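Local coordinates for protein phosphate transporter (Thermotoga maritima MSB8, PDB 6L85) that probably imports inorganic phosphate across the cell membrane by coupling its movement to that of sodium ions, at residues S138-S142 and G341-S345; I64-V69 and V111-F117; G146-F151 and G352-V357. All blocks are in the same frame, centred on the assembly; numbering follows the deposited sequence.

Interaction 1: S138-S142 and G341-S345; sequences SWVVS and GLPIS. With NA (sodium ion), chain R; PO4 (phosphate ion), chain P.
W139 and S138 of helix 129-162 meet P343 and I344 in the non-helical link between helix 320-339, which closes at G341 in a Schellman motif, and helix 346-357, for which S345 is the N-cap. The link carries ion ligands, and helix 129-162 meets it through one hydrogen bond and a patch of packing.

The hydrogen bond joins W139 NE1 to P343 O at 2.9 Å, with an N-H...O angle of 148°. The oxygen lies practically in the plane of the indole, at its edge, while the donor stands somewhat tilted from the carbonyl plane. With CG beside the backbone N (chi1 -71°), the indole points its NE1 edge at the link and buries its one polar atom against this carbonyl.

Packing centres on I344, whose side chain slides past that of W139 in the opposite direction, CD1 lying 4.0 Å from W139 CD1. The same methyl lies between two hydroxyls, 3.3 Å from S142 OG and, as modelled, doubtfully close to S138 OG. Both hydroxyls are engaged within their own helix: S138 OG bonds to I135 O, and S142 OG donates to S138 O at 2.6 Å. That carbonyl also receives S142 N, from the other face of its plane. L342 CD1 adds a looser touch on S138 CB.

Metal and anion binding occupy the far end of the link. I344 O binds a sodium ion at 2.2 Å, alongside a water, T107, N257 and D258. The neighbouring phosphate ion, consistent with a substrate site, is held by hydroxyls from both S105-T107 and S345-T347. S345 OG serves two tasks there, capping the N-H of H348 and donating to phosphate O1 at 2.8 Å.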
ATOM      1  N   SER B 138     -16.120 -19.157 -17.505  1.00 49.25           N
ATOM      2  CA  SER B 138     -15.386 -17.921 -17.267  1.00 48.80           C
ATOM      3  C   SER B 138     -14.165 -17.837 -18.170  1.00 43.36           C
ATOM      4  O   SER B 138     -13.761 -16.741 -18.556  1.00 39.33           O
ATOM      5  CB  SER B 138     -14.986 -17.814 -15.794  1.00 47.10           C
ATOM      6  OG  SER B 138     -13.919 -18.705 -15.511  1.00 41.88           O
ATOM      7  N   TRP B 139     -13.591 -18.985 -18.534  1.00 40.08           N
ATOM      8  CA  TRP B 139     -12.451 -18.977 -19.442  1.00 36.63           C
ATOM      9  C   TRP B 139     -12.849 -18.479 -20.818  1.00 47.36           C
ATOM     10  O   TRP B 139     -11.996 -17.998 -21.578  1.00 47.81           O
ATOM     11  CB  TRP B 139     -11.858 -20.374 -19.565  1.00 35.36           C
ATOM     12  CG  TRP B 139     -11.153 -20.848 -18.360  1.00 40.19           C
ATOM     13  CD1 TRP B 139     -10.912 -20.137 -17.196  1.00 39.08           C
ATOM     14  CD2 TRP B 139     -10.558 -22.133 -18.178  1.00 40.53           C
ATOM     15  NE1 TRP B 139     -10.208 -20.925 -16.310  1.00 40.54           N
ATOM     16  CE2 TRP B 139      -9.978 -22.149 -16.884  1.00 39.45           C
ATOM     17  CE3 TRP B 139     -10.466 -23.274 -18.973  1.00 40.00           C
ATOM     18  CZ2 TRP B 139      -9.320 -23.266 -16.376  1.00 39.68           C
ATOM     19  CZ3 TRP B 139      -9.801 -24.378 -18.470  1.00 42.37           C
ATOM     20  CH2 TRP B 139      -9.241 -24.368 -17.182  1.00 42.52           C
ATOM     21  N   VAL B 140     -14.123 -18.661 -21.175  1.00 47.83           N
ATOM     22  CA  VAL B 140     -14.627 -18.162 -22.452  1.00 42.26           C
ATOM     23  C   VAL B 140     -15.105 -16.713 -22.329  1.00 41.95           C
ATOM     24  O   VAL B 140     -14.870 -15.890 -23.215  1.00 45.13           O
ATOM     25  CB  VAL B 140     -15.751 -19.088 -22.968  1.00 52.03           C
ATOM     26  CG1 VAL B 140     -16.510 -18.410 -24.062  1.00 43.48           C
ATOM     27  CG2 VAL B 140     -15.182 -20.426 -23.458  1.00 49.03           C
ATOM     28  N   VAL B 141     -15.771 -16.373 -21.226  1.00 42.69           N
ATOM     29  CA  VAL B 141     -16.370 -15.046 -21.063  1.00 44.07           C
ATOM     30  C   VAL B 141     -15.312 -13.972 -20.749  1.00 50.30           C
ATOM     31  O   VAL B 141     -15.427 -12.821 -21.203  1.00 46.02           O
ATOM     32  CB  VAL B 141     -17.454 -15.116 -19.966  1.00 47.17           C
ATOM     33  CG1 VAL B 141     -17.954 -13.739 -19.584  1.00 49.37           C
ATOM     34  CG2 VAL B 141     -18.610 -15.977 -20.430  1.00 56.42           C
ATOM     35  N   SER B 142     -14.284 -14.311 -19.952  1.00 43.90           N
ATOM     36  CA  SER B 142     -13.332 -13.308 -19.468  1.00 45.29           C
ATOM     37  C   SER B 142     -12.622 -12.563 -20.583  1.00 39.69           C
ATOM     38  O   SER B 142     -12.591 -11.322 -20.534  1.00 42.78           O
ATOM     39  CB  SER B 142     -12.294 -13.955 -18.529  1.00 35.99           C
ATOM     40  OG  SER B 142     -12.926 -14.518 -17.402  1.00 54.22           O
ATOM     41  N   GLY B 341     -13.970 -15.357  -7.057  1.00 43.35           N
ATOM     42  CA  GLY B 341     -13.286 -16.617  -6.825  1.00 40.75           C
ATOM     43  C   GLY B 341     -12.998 -17.422  -8.074  1.00 40.80           C
ATOM     44  O   GLY B 341     -12.709 -18.621  -7.967  1.00 38.26           O
ATOM     45  N   LEU B 342     -13.066 -16.804  -9.254  1.00 38.42           N
ATOM     46  CA  LEU B 342     -12.884 -17.508 -10.520  1.00 35.52           C
ATOM     47  C   LEU B 342     -11.412 -17.525 -10.910  1.00 34.48           C
ATOM     48  O   LEU B 342     -10.819 -16.456 -11.071  1.00 38.38           O
ATOM     49  CB  LEU B 342     -13.694 -16.834 -11.627  1.00 36.84           C
ATOM     50  CG  LEU B 342     -15.198 -16.839 -11.375  1.00 44.56           C
ATOM     51  CD1 LEU B 342     -15.953 -15.917 -12.328  1.00 51.27           C
ATOM     52  CD2 LEU B 342     -15.700 -18.279 -11.460  1.00 38.41           C
ATOM     53  N   PRO B 343     -10.797 -18.693 -11.105  1.00 34.93           N
ATOM     54  CA  PRO B 343      -9.442 -18.742 -11.664  1.00 30.06           C
ATOM     55  C   PRO B 343      -9.513 -18.541 -13.173  1.00 38.29           C
ATOM     56  O   PRO B 343     -10.067 -19.368 -13.906  1.00 38.68           O
ATOM     57  CB  PRO B 343      -8.956 -20.152 -11.304  1.00 30.49           C
ATOM     58  CG  PRO B 343     -10.096 -20.817 -10.610  1.00 32.74           C
ATOM     59  CD  PRO B 343     -11.330 -20.043 -10.880  1.00 33.16           C
ATOM     60  N   ILE B 344      -8.897 -17.460 -13.632  1.00 39.27           N
ATOM     61  CA  ILE B 344      -9.011 -16.893 -14.970  1.00 39.24           C
ATOM     62  C   ILE B 344      -7.615 -16.871 -15.576  1.00 40.28           C
ATOM     63  O   ILE B 344      -6.606 -16.903 -14.863  1.00 41.58           O
ATOM     64  CB  ILE B 344      -9.639 -15.472 -14.854  1.00 45.15           C
ATOM     65  CG1 ILE B 344     -11.129 -15.597 -14.605  1.00 45.88           C
ATOM     66  CG2 ILE B 344      -9.389 -14.548 -15.995  1.00 42.97           C
ATOM     67  CD1 ILE B 344     -11.670 -16.691 -15.305  1.00 46.31           C
ATOM     68  N   SER B 345      -7.549 -16.846 -16.900  1.00 36.17           N
ATOM     69  CA  SER B 345      -6.278 -16.645 -17.580  1.00 39.05           C
ATOM     70  C   SER B 345      -6.075 -15.160 -17.845  1.00 37.74           C
ATOM     71  O   SER B 345      -6.868 -14.543 -18.560  1.00 38.74           O
ATOM     72  CB  SER B 345      -6.211 -17.423 -18.888  1.00 37.94           C
ATOM     73  OG  SER B 345      -5.032 -17.057 -19.582  1.00 41.53           O
TER
HETATM   74 NA    NA R 503      -5.707 -17.104 -12.844  1.00 34.12          NA
HETATM   75  P   PO4 P 501      -2.554 -17.078 -16.674  1.00 34.28           P
HETATM   76  O1  PO4 P 501      -2.667 -16.598 -18.120  1.00 37.25           O
HETATM   77  O2  PO4 P 501      -3.459 -18.259 -16.387  1.00 38.50           O
HETATM   78  O3  PO4 P 501      -2.950 -15.920 -15.764  1.00 35.80           O
HETATM   79  O4  PO4 P 501      -1.139 -17.554 -16.383  1.00 33.19           O
HETATM   80  O   HOH W   1      -5.920 -18.541 -11.099  1.00 30.32           O

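Interaction 2: I64-V69 and V111-F117; sequences IVKGIV and VGGMMGF
I68 lays its CD1 methyl 3.6 Å from V111 CG2, the two side chains meeting at a slant, and its other branch, CG2, reaches the backbone around V111 O and M115 N. The beta carbon of M114 rests against both branches, so I68 fills the groove between residues one turn apart on helix 106-121. V69, the next residue, meets the following turn of helix 106-121: its CG1 sits 3.6 Å from F117 CE2, approaching the ring obliquely, while CG2 presses on the carbonyl M114 O at 3.3 Å.

M114 folds back at chi2 (-71°) and chi3 (-73°), and the bend delivers its CE to I64 O and V69 CG2, bridging helix 58-66 and the turn that leaves it. I64 closes the patch with CD1 against V111 CG2.

Further out, the backbone of I68 is hydrogen-bonded to N128, whose ND2 also donates to K66 O, which probably helps to position the turn. Y393 meets F117 edge-to-face, and F132 and W139 of helix 129-162 back V111. No hydrogen bond crosses between the segments, consistent with a buried seam of the helical membrane domain held mainly by the fit of branched and flexible apolar chains.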
ATOM      1  N   ILE B  64      -9.334 -23.211  -6.249  1.00 42.06           N
ATOM      2  CA  ILE B  64      -8.380 -24.242  -6.654  1.00 43.99           C
ATOM      3  C   ILE B  64      -8.410 -25.411  -5.668  1.00 45.73           C
ATOM      4  O   ILE B  64      -8.280 -26.577  -6.062  1.00 43.17           O
ATOM      5  CB  ILE B  64      -6.963 -23.652  -6.803  1.00 36.73           C
ATOM      6  CG1 ILE B  64      -6.945 -22.607  -7.923  1.00 37.47           C
ATOM      7  CG2 ILE B  64      -5.923 -24.750  -7.067  1.00 31.16           C
ATOM      8  CD1 ILE B  64      -7.363 -23.122  -9.288  1.00 41.99           C
ATOM      9  N   VAL B  65      -8.594 -25.127  -4.372  1.00 44.04           N
ATOM     10  CA  VAL B  65      -8.552 -26.222  -3.405  1.00 42.92           C
ATOM     11  C   VAL B  65      -9.779 -27.138  -3.552  1.00 48.82           C
ATOM     12  O   VAL B  65      -9.645 -28.368  -3.530  1.00 49.63           O
ATOM     13  CB  VAL B  65      -8.389 -25.685  -1.970  1.00 40.96           C
ATOM     14  CG1 VAL B  65      -8.694 -26.776  -0.952  1.00 41.58           C
ATOM     15  CG2 VAL B  65      -6.950 -25.178  -1.753  1.00 40.05           C
ATOM     16  N   LYS B  66     -10.985 -26.583  -3.735  1.00 46.21           N
ATOM     17  CA  LYS B  66     -12.123 -27.504  -3.810  1.00 54.10           C
ATOM     18  C   LYS B  66     -13.074 -27.284  -4.990  1.00 53.62           C
ATOM     19  O   LYS B  66     -14.216 -27.751  -4.939  1.00 59.68           O
ATOM     20  CB  LYS B  66     -12.918 -27.474  -2.503  1.00 55.09           C
ATOM     21  CG  LYS B  66     -13.453 -26.118  -2.109  1.00 58.67           C
ATOM     22  CD  LYS B  66     -14.329 -26.254  -0.864  1.00 68.61           C
ATOM     23  CE  LYS B  66     -13.764 -27.299   0.098  1.00 65.53           C
ATOM     24  NZ  LYS B  66     -14.793 -27.816   1.048  1.00 73.22           N
ATOM     25  N   GLY B  67     -12.633 -26.660  -6.077  1.00 52.19           N
ATOM     26  CA  GLY B  67     -13.549 -26.397  -7.180  1.00 43.53           C
ATOM     27  C   GLY B  67     -13.300 -27.240  -8.415  1.00 49.74           C
ATOM     28  O   GLY B  67     -14.102 -27.225  -9.356  1.00 50.34           O
ATOM     29  N   ILE B  68     -12.200 -27.993  -8.421  1.00 48.54           N
ATOM     30  CA  ILE B  68     -11.827 -28.845  -9.553  1.00 52.77           C
ATOM     31  C   ILE B  68     -11.959 -30.318  -9.197  1.00 51.98           C
ATOM     32  O   ILE B  68     -12.656 -31.070  -9.879  1.00 56.07           O
ATOM     33  CB  ILE B  68     -10.399 -28.525 -10.047  1.00 50.37           C
ATOM     34  CG1 ILE B  68     -10.152 -27.021 -10.038  1.00 47.56           C
ATOM     35  CG2 ILE B  68     -10.160 -29.135 -11.440  1.00 47.99           C
ATOM     36  CD1 ILE B  68      -8.696 -26.677 -10.233  1.00 55.41           C
ATOM     37  N   VAL B  69     -11.252 -30.758  -8.168  1.00 50.54           N
ATOM     38  CA  VAL B  69     -11.361 -32.123  -7.674  1.00 51.83           C
ATOM     39  C   VAL B  69     -12.536 -32.189  -6.715  1.00 53.72           C
ATOM     40  O   VAL B  69     -12.791 -31.242  -5.961  1.00 55.37           O
ATOM     41  CB  VAL B  69     -10.047 -32.558  -6.997  1.00 50.88           C
ATOM     42  CG1 VAL B  69     -10.142 -33.975  -6.465  1.00 54.98           C
ATOM     43  CG2 VAL B  69      -8.902 -32.450  -7.979  1.00 51.58           C
ATOM     44  N   VAL B 111      -5.254 -26.139 -13.488  1.00 37.96           N
ATOM     45  CA  VAL B 111      -6.574 -26.771 -13.432  1.00 42.36           C
ATOM     46  C   VAL B 111      -6.554 -28.105 -14.175  1.00 43.73           C
ATOM     47  O   VAL B 111      -7.101 -29.108 -13.696  1.00 43.65           O
ATOM     48  CB  VAL B 111      -7.657 -25.823 -13.979  1.00 42.88           C
ATOM     49  CG1 VAL B 111      -8.995 -26.575 -14.208  1.00 43.14           C
ATOM     50  CG2 VAL B 111      -7.859 -24.650 -13.027  1.00 40.67           C
ATOM     51  N   GLY B 112      -5.884 -28.149 -15.327  1.00 43.71           N
ATOM     52  CA  GLY B 112      -5.669 -29.415 -16.002  1.00 43.12           C
ATOM     53  C   GLY B 112      -4.934 -30.414 -15.135  1.00 46.18           C
ATOM     54  O   GLY B 112      -5.298 -31.593 -15.088  1.00 44.85           O
ATOM     55  N   GLY B 113      -3.887 -29.963 -14.439  1.00 45.35           N
ATOM     56  CA  GLY B 113      -3.181 -30.861 -13.536  1.00 42.16           C
ATOM     57  C   GLY B 113      -4.107 -31.488 -12.504  1.00 44.78           C
ATOM     58  O   GLY B 113      -4.083 -32.705 -12.278  1.00 47.03           O
ATOM     59  N   MET B 114      -4.945 -30.661 -11.877  1.00 44.10           N
ATOM     60  CA  MET B 114      -5.826 -31.142 -10.816  1.00 47.24           C
ATOM     61  C   MET B 114      -6.896 -32.076 -11.382  1.00 49.73           C
ATOM     62  O   MET B 114      -7.224 -33.105 -10.779  1.00 49.66           O
ATOM     63  CB  MET B 114      -6.472 -29.952 -10.086  1.00 44.20           C
ATOM     64  CG  MET B 114      -5.481 -29.024  -9.341  1.00 42.88           C
ATOM     65  SD  MET B 114      -4.809 -29.865  -7.899  1.00 57.35           S
ATOM     66  CE  MET B 114      -6.271 -29.791  -6.853  1.00 49.84           C
ATOM     67  N   MET B 115      -7.459 -31.717 -12.534  1.00 49.69           N
ATOM     68  CA  MET B 115      -8.426 -32.571 -13.204  1.00 50.11           C
ATOM     69  C   MET B 115      -7.824 -33.937 -13.524  1.00 52.00           C
ATOM     70  O   MET B 115      -8.460 -34.976 -13.300  1.00 50.51           O
ATOM     71  CB  MET B 115      -8.901 -31.872 -14.471  1.00 50.63           C
ATOM     72  CG  MET B 115     -10.344 -32.106 -14.823  1.00 64.00           C
ATOM     73  SD  MET B 115     -10.600 -31.702 -16.564  1.00 87.44           S
ATOM     74  CE  MET B 115      -9.197 -32.550 -17.299  1.00 62.98           C
ATOM     75  N   GLY B 116      -6.597 -33.949 -14.045  1.00 46.54           N
ATOM     76  CA  GLY B 116      -5.948 -35.205 -14.367  1.00 47.53           C
ATOM     77  C   GLY B 116      -5.783 -36.089 -13.151  1.00 53.52           C
ATOM     78  O   GLY B 116      -6.097 -37.290 -13.190  1.00 54.37           O
ATOM     79  N   PHE B 117      -5.293 -35.506 -12.050  1.00 49.04           N
ATOM     80  CA  PHE B 117      -5.220 -36.265 -10.805  1.00 47.21           C
ATOM     81  C   PHE B 117      -6.589 -36.830 -10.430  1.00 49.50           C
ATOM     82  O   PHE B 117      -6.719 -38.019 -10.124  1.00 51.06           O
ATOM     83  CB  PHE B 117      -4.691 -35.400  -9.660  1.00 50.55           C
ATOM     84  CG  PHE B 117      -5.301 -35.748  -8.335  1.00 46.47           C
ATOM     85  CD1 PHE B 117      -5.018 -36.962  -7.726  1.00 46.28           C
ATOM     86  CD2 PHE B 117      -6.209 -34.889  -7.729  1.00 49.47           C
ATOM     87  CE1 PHE B 117      -5.601 -37.307  -6.524  1.00 47.59           C
ATOM     88  CE2 PHE B 117      -6.794 -35.224  -6.523  1.00 53.56           C
ATOM     89  CZ  PHE B 117      -6.486 -36.441  -5.916  1.00 51.22           C
TER

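Interaction 3: G146-F151 and G352-V357; sequences GGLISF and GAVTGV
S150 projects its hydroxyl toward A353 and V357 of helix 346-357, overlapping both. With OG anti to the backbone N (chi1 -153°), the hydroxyl reaches A353 O. The modelled separation of S150 OG and A353 O, 2.5 Å, is very short and its exact value doubtful, but the direction of donation is clear. This carbonyl is also the helical acceptor for V357 N, so the serine adds a second donor to a routine turn. V357 CG1 closes in beside the same hydroxyl.

The rest of the interface is almost bare backbone. G147 and G356 bring their CA atoms to 4.1 Å, and the axes of the short segments approach to 6.8 Å. Two helices of the same chain, their directions 37° apart in a right-handed crossing, with G352 and G356 forming a GxxxG pattern and G146 and S150 a small-xxx-small pattern, resemble the GASright arrangement of membrane helix pairs. CA-H...O contacts of the kind found there are present: G356 CA lies 3.5 Å from G147 O, with an angle at the hydrogen of 151°, and a more bent, weaker-looking one joins F151 CA to G356 O at 3.6 Å. With no side chain on G356, the carbonyl of G147 can settle directly on its CA.

F151 continues outward to the surface, and G356 O lies at the edge of its ring, near the ring plane. Helix 320-339 packs on both partners, S329 and T333 touching I149, T330 touching A353 and V326 touching V357. G352 O, which accepts from G356 N and T355 OG1 in its own helix, meets G147 CA at 3.1 Å.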
ATOM      1  N   GLY B 146     -12.945  -8.617 -21.431  1.00 45.74           N
ATOM      2  CA  GLY B 146     -11.798  -7.724 -21.508  1.00 47.75           C
ATOM      3  C   GLY B 146     -11.776  -6.934 -22.806  1.00 49.71           C
ATOM      4  O   GLY B 146     -11.506  -5.722 -22.808  1.00 43.80           O
ATOM      5  N   GLY B 147     -12.072  -7.607 -23.925  1.00 49.35           N
ATOM      6  CA  GLY B 147     -12.163  -6.910 -25.198  1.00 47.00           C
ATOM      7  C   GLY B 147     -13.267  -5.871 -25.207  1.00 46.31           C
ATOM      8  O   GLY B 147     -13.073  -4.749 -25.686  1.00 53.21           O
ATOM      9  N   LEU B 148     -14.422  -6.211 -24.638  1.00 48.35           N
ATOM     10  CA  LEU B 148     -15.540  -5.272 -24.626  1.00 49.41           C
ATOM     11  C   LEU B 148     -15.235  -4.048 -23.777  1.00 49.93           C
ATOM     12  O   LEU B 148     -15.506  -2.914 -24.191  1.00 47.85           O
ATOM     13  CB  LEU B 148     -16.813  -5.958 -24.125  1.00 48.13           C
ATOM     14  CG  LEU B 148     -17.167  -7.247 -24.874  1.00 59.67           C
ATOM     15  CD1 LEU B 148     -18.384  -7.946 -24.266  1.00 55.86           C
ATOM     16  CD2 LEU B 148     -17.333  -7.020 -26.393  1.00 60.00           C
ATOM     17  N   ILE B 149     -14.701  -4.260 -22.568  1.00 50.10           N
ATOM     18  CA  ILE B 149     -14.345  -3.139 -21.703  1.00 43.34           C
ATOM     19  C   ILE B 149     -13.311  -2.264 -22.392  1.00 40.15           C
ATOM     20  O   ILE B 149     -13.405  -1.039 -22.375  1.00 43.24           O
ATOM     21  CB  ILE B 149     -13.837  -3.654 -20.341  1.00 47.94           C
ATOM     22  CG1 ILE B 149     -14.924  -4.444 -19.604  1.00 49.65           C
ATOM     23  CG2 ILE B 149     -13.360  -2.524 -19.488  1.00 42.34           C
ATOM     24  CD1 ILE B 149     -14.433  -5.025 -18.267  1.00 48.26           C
ATOM     25  N   SER B 150     -12.286  -2.890 -22.967  1.00 39.42           N
ATOM     26  CA  SER B 150     -11.301  -2.224 -23.805  1.00 43.46           C
ATOM     27  C   SER B 150     -11.957  -1.293 -24.827  1.00 49.98           C
ATOM     28  O   SER B 150     -11.656  -0.091 -24.900  1.00 38.17           O
ATOM     29  CB  SER B 150     -10.511  -3.330 -24.515  1.00 45.85           C
ATOM     30  OG  SER B 150      -9.211  -2.947 -24.852  1.00 54.04           O
ATOM     31  N   PHE B 151     -12.851  -1.859 -25.643  1.00 48.80           N
ATOM     32  CA  PHE B 151     -13.494  -1.110 -26.718  1.00 49.03           C
ATOM     33  C   PHE B 151     -14.266   0.084 -26.159  1.00 47.88           C
ATOM     34  O   PHE B 151     -14.073   1.235 -26.587  1.00 50.65           O
ATOM     35  CB  PHE B 151     -14.404  -2.068 -27.499  1.00 52.05           C
ATOM     36  CG  PHE B 151     -15.198  -1.424 -28.600  1.00 49.89           C
ATOM     37  CD1 PHE B 151     -14.638  -1.212 -29.849  1.00 52.70           C
ATOM     38  CD2 PHE B 151     -16.514  -1.048 -28.388  1.00 51.69           C
ATOM     39  CE1 PHE B 151     -15.376  -0.625 -30.872  1.00 56.70           C
ATOM     40  CE2 PHE B 151     -17.259  -0.465 -29.403  1.00 59.69           C
ATOM     41  CZ  PHE B 151     -16.688  -0.249 -30.648  1.00 53.23           C
ATOM     42  N   GLY B 352      -7.488 -10.458 -25.314  1.00 40.65           N
ATOM     43  CA  GLY B 352      -8.801  -9.899 -25.580  1.00 43.78           C
ATOM     44  C   GLY B 352      -8.812  -8.383 -25.547  1.00 46.98           C
ATOM     45  O   GLY B 352      -9.384  -7.735 -26.425  1.00 49.81           O
ATOM     46  N   ALA B 353      -8.198  -7.795 -24.517  1.00 43.49           N
ATOM     47  CA  ALA B 353      -8.204  -6.343 -24.389  1.00 46.36           C
ATOM     48  C   ALA B 353      -7.505  -5.687 -25.581  1.00 42.42           C
ATOM     49  O   ALA B 353      -7.977  -4.675 -26.119  1.00 39.82           O
ATOM     50  CB  ALA B 353      -7.544  -5.939 -23.066  1.00 44.45           C
ATOM     51  N   VAL B 354      -6.384  -6.271 -26.009  1.00 40.30           N
ATOM     52  CA  VAL B 354      -5.664  -5.773 -27.177  1.00 48.35           C
ATOM     53  C   VAL B 354      -6.562  -5.816 -28.414  1.00 52.05           C
ATOM     54  O   VAL B 354      -6.669  -4.831 -29.157  1.00 51.19           O
ATOM     55  CB  VAL B 354      -4.365  -6.575 -27.391  1.00 49.49           C
ATOM     56  CG1 VAL B 354      -3.759  -6.247 -28.754  1.00 53.36           C
ATOM     57  CG2 VAL B 354      -3.358  -6.279 -26.291  1.00 44.57           C
ATOM     58  N   THR B 355      -7.236  -6.954 -28.649  1.00 48.08           N
ATOM     59  CA  THR B 355      -8.095  -7.032 -29.829  1.00 53.66           C
ATOM     60  C   THR B 355      -9.249  -6.041 -29.727  1.00 54.11           C
ATOM     61  O   THR B 355      -9.726  -5.530 -30.745  1.00 53.74           O
ATOM     62  CB  THR B 355      -8.624  -8.459 -30.060  1.00 52.51           C
ATOM     63  OG1 THR B 355      -9.712  -8.736 -29.177  1.00 59.87           O
ATOM     64  CG2 THR B 355      -7.545  -9.489 -29.846  1.00 37.84           C
ATOM     65  N   GLY B 356      -9.676  -5.720 -28.508  1.00 48.57           N
ATOM     66  CA  GLY B 356     -10.754  -4.760 -28.341  1.00 46.15           C
ATOM     67  C   GLY B 356     -10.346  -3.321 -28.614  1.00 50.85           C
ATOM     68  O   GLY B 356     -11.180  -2.507 -29.024  1.00 53.48           O
ATOM     69  N   VAL B 357      -9.084  -2.962 -28.353  1.00 51.54           N
ATOM     70  CA  VAL B 357      -8.680  -1.592 -28.696  1.00 59.88           C
ATOM     71  C   VAL B 357      -8.234  -1.455 -30.138  1.00 62.48           C
ATOM     72  O   VAL B 357      -7.956  -0.333 -30.586  1.00 66.96           O
ATOM     73  CB  VAL B 357      -7.502  -0.995 -27.900  1.00 53.31           C
ATOM     74  CG1 VAL B 357      -7.919  -0.666 -26.489  1.00 53.67           C
ATOM     75  CG2 VAL B 357      -6.269  -1.897 -27.983  1.00 44.56           C
TER

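Interactions 1 and 3 use the same long helix, 129-162, with about one turn separating their two segments on it: it meets first the ion-binding link and then the helix that the link leads into, and the contact centres lie about 15 Å apart. Interaction 2 joins other elements, yet touches interaction 1, where W139 packs on V111 and P343 on I64. The centres of interactions 2 and 3 are about 29 Å apart. Interaction 2 is buried throughout and interaction 1 nearly so, whereas interaction 3 has one edge at the surface. Their chemistry differs: indole and serine hydroxyls beside a sodium site, a wholly apolar seam, and a glycine-rich crossing of close backbones with a serine hydroxyl on a carbonyl.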